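Local coordinates for protein homospermidine synthase (Legionella pneumophila subsp. pneumophila str. Philadelphia 1, PDB 2PH5) that binds NAD and probably acts as a homospermidine synthase, a transferase that makes the polyamine homospermidine, at residues F21-F33 with T51-F63. Residues are numbered along the deposited sequence; the frame is centred on the assembly and turned at random.
Sequences FGCVGQALMPLIF and TKVDVAQQYGVSF. With NAD (nicotinamide-adenine-dinucleotide), chain C.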
loop_
_atom_site.group_PDB
_atom_site.type_symbol
_atom_site.label_atom_id
_atom_site.label_comp_id
_atom_site.label_asym_id
_atom_site.label_seq_id
_atom_site.Cartn_x
_atom_site.Cartn_y
_atom_site.Cartn_z
ATOM N N PHE A 21 30.511 -0.403 4.571
ATOM C CA PHE A 21 30.501 -0.670 3.139
ATOM C C PHE A 21 29.146 -1.222 2.715
ATOM O O PHE A 21 29.057 -2.267 2.068
ATOM C CB PHE A 21 31.615 -1.658 2.765
ATOM C CG PHE A 21 32.105 -1.517 1.340
ATOM C CD1 PHE A 21 32.555 -0.287 0.864
ATOM C CD2 PHE A 21 32.150 -2.623 0.486
ATOM C CE1 PHE A 21 33.047 -0.157 -0.446
ATOM C CE2 PHE A 21 32.640 -2.505 -0.824
ATOM C CZ PHE A 21 33.090 -1.271 -1.292
ATOM N N GLY A 22 28.088 -0.505 3.088
ATOM C CA GLY A 22 26.746 -0.930 2.741
ATOM C C GLY A 22 26.217 -0.287 1.470
ATOM O O GLY A 22 26.932 -0.155 0.468
ATOM N N CYS A 23 24.950 0.119 1.533
ATOM C CA CYS A 23 24.249 0.759 0.424
ATOM C C CYS A 23 25.000 1.996 -0.071
ATOM O O CYS A 23 25.314 2.114 -1.261
ATOM C CB CYS A 23 22.837 1.153 0.872
ATOM S SG CYS A 23 21.959 -0.137 1.826
ATOM N N VAL A 24 25.285 2.915 0.847
ATOM C CA VAL A 24 25.995 4.152 0.522
ATOM C C VAL A 24 27.468 3.930 0.145
ATOM O O VAL A 24 27.910 4.338 -0.929
ATOM C CB VAL A 24 25.928 5.151 1.711
ATOM C CG1 VAL A 24 26.702 6.419 1.378
ATOM C CG2 VAL A 24 24.479 5.490 2.016
ATOM N N GLY A 25 28.214 3.282 1.033
ATOM C CA GLY A 25 29.623 3.028 0.797
ATOM C C GLY A 25 29.969 2.413 -0.544
ATOM O O GLY A 25 30.889 2.880 -1.212
ATOM N N GLN A 26 29.252 1.364 -0.938
ATOM C CA GLN A 26 29.517 0.718 -2.216
ATOM C C GLN A 26 29.222 1.668 -3.361
ATOM O O GLN A 26 29.960 1.713 -4.341
ATOM C CB GLN A 26 28.653 -0.535 -2.395
ATOM C CG GLN A 26 28.800 -1.575 -1.298
ATOM C CD GLN A 26 28.006 -2.844 -1.571
ATOM O OE1 GLN A 26 27.739 -3.624 -0.660
ATOM N NE2 GLN A 26 27.636 -3.062 -2.827
ATOM N N ALA A 27 28.144 2.435 -3.234
ATOM C CA ALA A 27 27.762 3.360 -4.294
ATOM C C ALA A 27 28.687 4.568 -4.408
ATOM O O ALA A 27 28.665 5.274 -5.413
ATOM C CB ALA A 27 26.328 3.822 -4.084
ATOM N N LEU A 28 29.493 4.803 -3.379
ATOM C CA LEU A 28 30.404 5.938 -3.369
ATOM C C LEU A 28 31.670 5.657 -4.172
ATOM O O LEU A 28 32.179 6.533 -4.865
ATOM C CB LEU A 28 30.798 6.275 -1.934
ATOM C CG LEU A 28 30.951 7.750 -1.544
ATOM C CD1 LEU A 28 31.760 7.834 -0.265
ATOM C CD2 LEU A 28 31.628 8.536 -2.629
HETATM N N MSE A 29 32.163 4.427 -4.076
HETATM C CA MSE A 29 33.386 4.014 -4.757
HETATM C C MSE A 29 33.606 4.632 -6.130
HETATM O O MSE A 29 34.619 5.297 -6.362
HETATM C CB MSE A 29 33.427 2.496 -4.872
HETATM C CG MSE A 29 33.719 1.811 -3.570
HETATM SE SE MSE A 29 35.537 2.119 -3.038
HETATM C CE MSE A 29 36.260 0.374 -3.457
ATOM N N PRO A 30 32.664 4.422 -7.061
ATOM C CA PRO A 30 32.786 4.973 -8.411
ATOM C C PRO A 30 33.055 6.479 -8.463
ATOM O O PRO A 30 33.904 6.933 -9.230
ATOM C CB PRO A 30 31.448 4.614 -9.043
ATOM C CG PRO A 30 31.098 3.336 -8.364
ATOM C CD PRO A 30 31.429 3.629 -6.938
ATOM N N LEU A 31 32.335 7.250 -7.651
ATOM C CA LEU A 31 32.489 8.704 -7.644
ATOM C C LEU A 31 33.843 9.188 -7.124
ATOM O O LEU A 31 34.322 10.251 -7.513
ATOM C CB LEU A 31 31.351 9.368 -6.841
ATOM C CG LEU A 31 29.999 9.563 -7.547
ATOM C CD1 LEU A 31 29.436 8.215 -7.926
ATOM C CD2 LEU A 31 29.013 10.308 -6.647
ATOM N N ILE A 32 34.466 8.408 -6.252
ATOM C CA ILE A 32 35.758 8.792 -5.708
ATOM C C ILE A 32 36.854 8.658 -6.763
ATOM O O ILE A 32 37.715 9.531 -6.899
ATOM C CB ILE A 32 36.115 7.926 -4.507
ATOM C CG1 ILE A 32 34.971 7.969 -3.492
ATOM C CG2 ILE A 32 37.410 8.422 -3.887
ATOM C CD1 ILE A 32 35.167 7.059 -2.304
ATOM N N PHE A 33 36.822 7.563 -7.511
ATOM C CA PHE A 33 37.820 7.353 -8.548
ATOM C C PHE A 33 37.482 8.157 -9.790
ATOM O O PHE A 33 38.310 8.313 -10.682
ATOM C CB PHE A 33 37.925 5.869 -8.885
ATOM C CG PHE A 33 38.544 5.059 -7.795
ATOM C CD1 PHE A 33 39.894 5.203 -7.492
ATOM C CD2 PHE A 33 37.773 4.180 -7.040
ATOM C CE1 PHE A 33 40.472 4.481 -6.445
ATOM C CE2 PHE A 33 38.339 3.453 -5.993
ATOM C CZ PHE A 33 39.691 3.604 -5.694
ATOM N N THR A 51 30.301 -8.840 2.101
ATOM C CA THR A 51 29.291 -8.522 1.104
ATOM C C THR A 51 29.364 -9.486 -0.069
ATOM O O THR A 51 30.436 -9.980 -0.417
ATOM C CB THR A 51 29.471 -7.078 0.586
ATOM O OG1 THR A 51 28.444 -6.777 -0.366
ATOM C CG2 THR A 51 30.838 -6.914 -0.074
ATOM N N LYS A 52 28.214 -9.749 -0.676
ATOM C CA LYS A 52 28.148 -10.656 -1.811
ATOM C C LYS A 52 28.502 -9.889 -3.081
ATOM O O LYS A 52 28.443 -10.432 -4.184
ATOM C CB LYS A 52 26.736 -11.238 -1.927
ATOM C CG LYS A 52 26.703 -12.715 -2.296
ATOM C CD LYS A 52 27.345 -13.567 -1.204
ATOM C CE LYS A 52 27.337 -15.045 -1.571
ATOM N NZ LYS A 52 27.864 -15.901 -0.474
ATOM N N VAL A 53 28.873 -8.624 -2.919
ATOM C CA VAL A 53 29.221 -7.791 -4.059
ATOM C C VAL A 53 30.738 -7.701 -4.216
ATOM O O VAL A 53 31.488 -7.814 -3.244
ATOM C CB VAL A 53 28.612 -6.373 -3.913
ATOM C CG1 VAL A 53 29.458 -5.533 -2.969
ATOM C CG2 VAL A 53 28.491 -5.713 -5.275
ATOM N N ASP A 54 31.185 -7.498 -5.448
ATOM C CA ASP A 54 32.609 -7.422 -5.722
ATOM C C ASP A 54 33.109 -6.016 -6.038
ATOM O O ASP A 54 34.078 -5.852 -6.781
ATOM C CB ASP A 54 32.953 -8.371 -6.876
ATOM C CG ASP A 54 32.028 -8.199 -8.071
ATOM O OD1 ASP A 54 32.087 -7.140 -8.734
ATOM O OD2 ASP A 54 31.236 -9.125 -8.346
ATOM N N VAL A 55 32.465 -5.008 -5.457
ATOM C CA VAL A 55 32.850 -3.619 -5.696
ATOM C C VAL A 55 34.308 -3.366 -5.292
ATOM O O VAL A 55 35.103 -2.846 -6.085
ATOM C CB VAL A 55 31.901 -2.646 -4.936
ATOM C CG1 VAL A 55 32.288 -1.193 -5.202
ATOM C CG2 VAL A 55 30.478 -2.893 -5.381
ATOM N N ALA A 56 34.664 -3.747 -4.070
ATOM C CA ALA A 56 36.033 -3.569 -3.606
ATOM C C ALA A 56 37.037 -4.274 -4.526
ATOM O O ALA A 56 38.082 -3.714 -4.852
ATOM C CB ALA A 56 36.175 -4.088 -2.187
ATOM N N GLN A 57 36.709 -5.489 -4.961
ATOM C CA GLN A 57 37.611 -6.241 -5.826
ATOM C C GLN A 57 37.785 -5.629 -7.215
ATOM O O GLN A 57 38.859 -5.726 -7.808
ATOM C CB GLN A 57 37.148 -7.693 -5.974
ATOM C CG GLN A 57 37.168 -8.498 -4.696
ATOM C CD GLN A 57 35.845 -8.449 -3.955
ATOM O OE1 GLN A 57 35.262 -7.376 -3.770
ATOM N NE2 GLN A 57 35.366 -9.614 -3.519
ATOM N N GLN A 58 36.735 -5.002 -7.731
ATOM C CA GLN A 58 36.800 -4.389 -9.048
ATOM C C GLN A 58 37.730 -3.188 -9.049
ATOM O O GLN A 58 38.419 -2.927 -10.036
ATOM C CB GLN A 58 35.410 -3.957 -9.506
ATOM C CG GLN A 58 34.433 -5.112 -9.652
ATOM C CD GLN A 58 34.673 -5.955 -10.895
ATOM O OE1 GLN A 58 34.004 -6.971 -11.103
ATOM N NE2 GLN A 58 35.622 -5.535 -11.730
ATOM N N TYR A 59 37.756 -2.459 -7.940
ATOM C CA TYR A 59 38.615 -1.289 -7.835
ATOM C C TYR A 59 39.958 -1.621 -7.201
ATOM O O TYR A 59 40.891 -0.818 -7.250
ATOM C CB TYR A 59 37.900 -0.195 -7.041
ATOM C CG TYR A 59 36.730 0.407 -7.792
ATOM C CD1 TYR A 59 36.938 1.356 -8.799
ATOM C CD2 TYR A 59 35.418 0.002 -7.523
ATOM C CE1 TYR A 59 35.873 1.886 -9.520
ATOM C CE2 TYR A 59 34.345 0.523 -8.237
ATOM C CZ TYR A 59 34.583 1.466 -9.236
ATOM O OH TYR A 59 33.535 1.972 -9.965
ATOM N N GLY A 60 40.052 -2.811 -6.614
ATOM C CA GLY A 60 41.290 -3.225 -5.975
ATOM C C GLY A 60 41.573 -2.451 -4.699
ATOM O O GLY A 60 42.711 -2.060 -4.432
ATOM N N VAL A 61 40.533 -2.222 -3.908
ATOM C CA VAL A 61 40.687 -1.494 -2.664
ATOM C C VAL A 61 40.673 -2.460 -1.494
ATOM O O VAL A 61 39.807 -3.327 -1.399
ATOM C CB VAL A 61 39.571 -0.418 -2.517
ATOM C CG1 VAL A 61 39.580 0.191 -1.129
ATOM C CG2 VAL A 61 39.786 0.677 -3.561
ATOM N N SER A 62 41.663 -2.316 -0.621
ATOM C CA SER A 62 41.798 -3.156 0.564
ATOM C C SER A 62 40.507 -3.149 1.388
ATOM O O SER A 62 39.862 -2.114 1.533
ATOM C CB SER A 62 42.971 -2.633 1.405
ATOM O OG SER A 62 43.004 -3.230 2.687
ATOM N N PHE A 63 40.127 -4.305 1.918
ATOM C CA PHE A 63 38.914 -4.422 2.733
ATOM C C PHE A 63 39.214 -5.228 3.989
ATOM O O PHE A 63 39.628 -6.384 3.920
ATOM C CB PHE A 63 37.782 -5.096 1.938
ATOM C CG PHE A 63 36.490 -5.223 2.704
ATOM C CD1 PHE A 63 36.325 -6.213 3.667
ATOM C CD2 PHE A 63 35.448 -4.331 2.481
ATOM C CE1 PHE A 63 35.139 -6.317 4.402
ATOM C CE2 PHE A 63 34.252 -4.419 3.210
ATOM C CZ PHE A 63 34.099 -5.416 4.173
HETATM P PA NAD C . 24.021 -0.241 5.632
HETATM O O1A NAD C . 23.385 -0.876 6.839
HETATM O O2A NAD C . 23.670 -0.780 4.290
HETATM O O5B NAD C . 25.638 -0.258 5.763
HETATM C C5B NAD C . 26.270 0.150 6.973
HETATM C C4B NAD C . 27.646 -0.537 7.053
HETATM O O4B NAD C . 28.208 -0.137 8.284
HETATM C C3B NAD C . 27.598 -2.068 7.053
HETATM O O3B NAD C . 28.429 -2.591 6.015
HETATM C C2B NAD C . 28.088 -2.455 8.420
HETATM O O2B NAD C . 28.791 -3.676 8.485
HETATM C C1B NAD C . 28.890 -1.231 8.864
HETATM N N9A NAD C . 28.937 -0.991 10.312
HETATM C C8A NAD C . 27.908 -1.332 11.206
HETATM N N7A NAD C . 28.399 -1.751 12.389
HETATM C C5A NAD C . 29.746 -1.705 12.279
HETATM C C6A NAD C . 30.759 -2.015 13.186
HETATM N N6A NAD C . 30.536 -2.436 14.432
HETATM N N1A NAD C . 32.066 -1.861 12.748
HETATM C C2A NAD C . 32.374 -1.423 11.475
HETATM N N3A NAD C . 31.393 -1.103 10.566
HETATM C C4A NAD C . 30.107 -1.254 10.999
HETATM O O3 NAD C . 23.571 1.275 5.687
HETATM P PN NAD C . 23.925 2.558 4.791
HETATM O O1N NAD C . 22.642 3.219 4.453
HETATM O O2N NAD C . 24.834 2.112 3.677
HETATM O O5D NAD C . 24.687 3.295 5.969
HETATM C C5D NAD C . 25.274 4.571 5.906
HETATM C C4D NAD C . 24.259 5.501 6.539
HETATM O O4D NAD C . 23.989 6.552 5.651
HETATM C C3D NAD C . 23.368 5.678 7.751
HETATM O O3D NAD C . 24.064 6.284 8.829
HETATM C C2D NAD C . 22.256 6.549 7.192
HETATM O O2D NAD C . 21.564 7.272 8.170
HETATM C C1D NAD C . 22.979 7.404 6.158
HETATM N N1N NAD C . 22.203 7.802 4.960
HETATM C C2N NAD C . 22.017 9.133 4.665
HETATM C C3N NAD C . 21.290 9.456 3.499
HETATM C C7N NAD C . 21.052 10.868 3.091
HETATM O O7N NAD C . 20.350 11.079 1.932
HETATM N N7N NAD C . 21.506 11.897 3.776
HETATM C C4N NAD C . 20.761 8.434 2.648
HETATM C C5N NAD C . 20.971 7.082 2.992
HETATM C C6N NAD C . 21.684 6.755 4.130
#
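Phe33 and Tyr59 lie with ring planes nearly parallel, 8° apart, but slid past each other, so they barely overlap. The nearest atoms are Phe33 CD2 and Tyr59 CD1, 3.4 Å apart. The Pro30 and Tyr59 side chains cross at about a right angle, with Pro30 CG 3.2 Å from Tyr59 OH. Beside this pair, selenomethionine Met29 meets Val61 tip to tip, with CE 3.5 Å from Val61 CB. Bends at chi2 and chi3 carry CE there, while Met29 CG rests 3.7 Å from Val55 CG1. Phe33 CZ adds a contact to Val61 CG2, which sits at the edge of the phenyl ring.

At the start of 21-33, Phe63 turns an edge toward the face of Phe21 in an offset edge-to-face pair, centroids 5.9 Å apart. Phe21 holds CG anti to its own N (chi1 -153°), and its CZ lies 4.0 Å from Val55 CG1. Gln26 CG lies over the rim of one face of the Phe21 ring.

Two local turns frame the 51-63 side. Thr51 OG1 accepts from Val53 N in an ST turn, and Gly60 ends the short helix in a Schellman motif. Phe21, Cys23 and Val24 also offer backbone N-H groups to NAD, the first weakly, as in the glycine-rich loop of a Rossmann fold.

The axes of 23-33, part of helix 23-35, and of helix 55-59 run nearly parallel, at 17°. Phe21 and Phe63 also touch Ile45 of strand 43-47, the neighbour of edge strand 62-65, while helix 391-408 packs on Ala27 and Leu31.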